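Local coordinates for GH18 chiitnase (Pseudoalteromonas aurantia, PDB 6K7Z), which probably hydrolyses internal beta-1,4 glycosidic bonds of chitin, acting as an endochitinase of glycoside hydrolase family 18, at residues 140-144 and 145-149. Residues are numbered along the deposited sequence; the frame is centred on the assembly and turned at random.
Sequences ELRKR and LPSPD
Leu145 N donates to Leu141 O at 2.8 Å, a last helical bond made by the first residue to leave helical backbone angles. Its side chain runs alongside that of Leu141, the two pointing the same way, with Leu145 CD1 4.0 Å from Leu141 CD1. The carbonyl of Leu145 points at the end of the Arg142 side chain, where NH1 donates a hydrogen bond to it: NH1 lies 2.8 Å from Leu145 O, nearly in line with the C=O bond, though the oxygen is tilted 19° from the guanidinium plane. Arg142 reaches it because CG stands anti to the backbone N (chi1 179°) and the chain then bends at chi2 and chi3. Pro146, which has no N-H to offer the helix end, instead places its CA 3.5 Å from Arg142 O in a CH...O contact. Ser147 follows, its OG resting over the centre of one guanidinium face, 3.0 Å from Arg142 CZ, without a hydrogen bond to it. The same guanidinium also bonds Tyr150 O and Glu180 O and forms a salt bridge with Asp182; an alanine at Arg142 would probably leave Leu145 O and the Asp182 carboxylate without this partner and leave the loop less firmly tied to the helix. This loop joins helix 130-144 to strand 151-154 of the TIM barrel, with Leu141 packed on Leu100 of helix 93-106 and on Ile114 and Ile152, and Leu145 on Val112 of strand 111-115.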
loop_
_atom_site.group_PDB
_atom_site.type_symbol
_atom_site.label_atom_id
_atom_site.label_comp_id
_atom_site.label_asym_id
_atom_site.label_seq_id
_atom_site.Cartn_x
_atom_site.Cartn_y
_atom_site.Cartn_z
ATOM N N GLU A 140 0.802 -15.423 8.869
ATOM C CA GLU A 140 1.852 -16.285 8.343
ATOM C C GLU A 140 3.033 -15.472 7.841
ATOM O O GLU A 140 4.189 -15.889 7.973
ATOM C CB GLU A 140 1.292 -17.162 7.226
ATOM C CG GLU A 140 0.167 -18.065 7.666
ATOM C CD GLU A 140 0.663 -19.222 8.505
ATOM O OE1 GLU A 140 1.902 -19.359 8.671
ATOM O OE2 GLU A 140 -0.184 -20.001 8.976
ATOM N N LEU A 141 2.759 -14.310 7.256
ATOM C CA LEU A 141 3.837 -13.454 6.780
ATOM C C LEU A 141 4.632 -12.884 7.947
ATOM O O LEU A 141 5.871 -12.857 7.911
ATOM C CB LEU A 141 3.241 -12.345 5.916
ATOM C CG LEU A 141 3.991 -11.698 4.757
ATOM C CD1 LEU A 141 4.707 -12.714 3.902
ATOM C CD2 LEU A 141 2.978 -10.921 3.921
ATOM N N ARG A 142 3.931 -12.442 8.994
ATOM C CA ARG A 142 4.581 -11.830 10.150
ATOM C C ARG A 142 5.436 -12.838 10.897
ATOM O O ARG A 142 6.487 -12.479 11.443
ATOM C CB ARG A 142 3.523 -11.225 11.079
ATOM C CG ARG A 142 4.084 -10.567 12.333
ATOM C CD ARG A 142 5.176 -9.564 11.969
ATOM N NE ARG A 142 4.618 -8.267 11.626
ATOM C CZ ARG A 142 5.281 -7.322 10.967
ATOM N NH1 ARG A 142 6.524 -7.533 10.563
ATOM N NH2 ARG A 142 4.696 -6.165 10.711
ATOM N N LYS A 143 4.995 -14.098 10.914
ATOM C CA LYS A 143 5.796 -15.192 11.443
ATOM C C LYS A 143 7.156 -15.259 10.759
ATOM O O LYS A 143 8.190 -15.410 11.423
ATOM C CB LYS A 143 5.013 -16.493 11.264
ATOM C CG LYS A 143 5.705 -17.749 11.748
ATOM C CD LYS A 143 4.931 -18.996 11.299
ATOM C CE LYS A 143 3.507 -19.000 11.833
ATOM N NZ LYS A 143 2.709 -20.127 11.239
ATOM N N ARG A 144 7.178 -15.103 9.432
ATOM C CA ARG A 144 8.396 -15.236 8.643
ATOM C C ARG A 144 9.181 -13.938 8.512
ATOM O O ARG A 144 10.389 -13.991 8.250
ATOM C CB ARG A 144 8.045 -15.779 7.251
ATOM C CG ARG A 144 7.346 -17.133 7.319
ATOM C CD ARG A 144 6.602 -17.497 6.048
ATOM N NE ARG A 144 6.240 -18.918 6.029
ATOM C CZ ARG A 144 5.180 -19.439 6.647
ATOM N NH1 ARG A 144 4.355 -18.670 7.342
ATOM N NH2 ARG A 144 4.937 -20.737 6.566
ATOM N N LEU A 145 8.529 -12.789 8.704
ATOM C CA LEU A 145 9.131 -11.463 8.560
ATOM C C LEU A 145 8.861 -10.680 9.838
ATOM O O LEU A 145 7.974 -9.813 9.878
ATOM C CB LEU A 145 8.557 -10.726 7.350
ATOM C CG LEU A 145 8.703 -11.437 6.011
ATOM C CD1 LEU A 145 7.996 -10.639 4.916
ATOM C CD2 LEU A 145 10.178 -11.620 5.679
ATOM N N PRO A 146 9.615 -10.949 10.898
ATOM C CA PRO A 146 9.255 -10.414 12.217
ATOM C C PRO A 146 9.466 -8.912 12.328
ATOM O O PRO A 146 10.302 -8.321 11.644
ATOM C CB PRO A 146 10.198 -11.164 13.169
ATOM C CG PRO A 146 10.718 -12.314 12.384
ATOM C CD PRO A 146 10.767 -11.861 10.970
ATOM N N SER A 147 8.691 -8.300 13.216
ATOM C CA SER A 147 8.941 -6.931 13.641
ATOM C C SER A 147 10.134 -6.933 14.589
ATOM O O SER A 147 10.360 -7.921 15.295
ATOM C CB SER A 147 7.716 -6.332 14.336
ATOM O OG SER A 147 6.627 -6.195 13.449
ATOM N N PRO A 148 10.920 -5.870 14.615
ATOM C CA PRO A 148 10.728 -4.679 13.796
ATOM C C PRO A 148 11.602 -4.637 12.581
ATOM O O PRO A 148 11.650 -3.650 11.948
ATOM C CB PRO A 148 11.183 -3.557 14.730
ATOM C CG PRO A 148 12.312 -4.211 15.451
ATOM C CD PRO A 148 11.882 -5.628 15.696
ATOM N N ASP A 149 12.267 -5.716 12.264
ATOM C CA ASP A 149 13.142 -5.789 11.131
ATOM C C ASP A 149 12.485 -5.669 9.760
ATOM O O ASP A 149 13.127 -5.293 8.832
ATOM C CB ASP A 149 13.809 -7.134 11.148
ATOM C CG ASP A 149 14.792 -7.301 12.340
ATOM O OD1 ASP A 149 15.089 -6.301 13.010
ATOM O OD2 ASP A 149 15.227 -8.429 12.591
#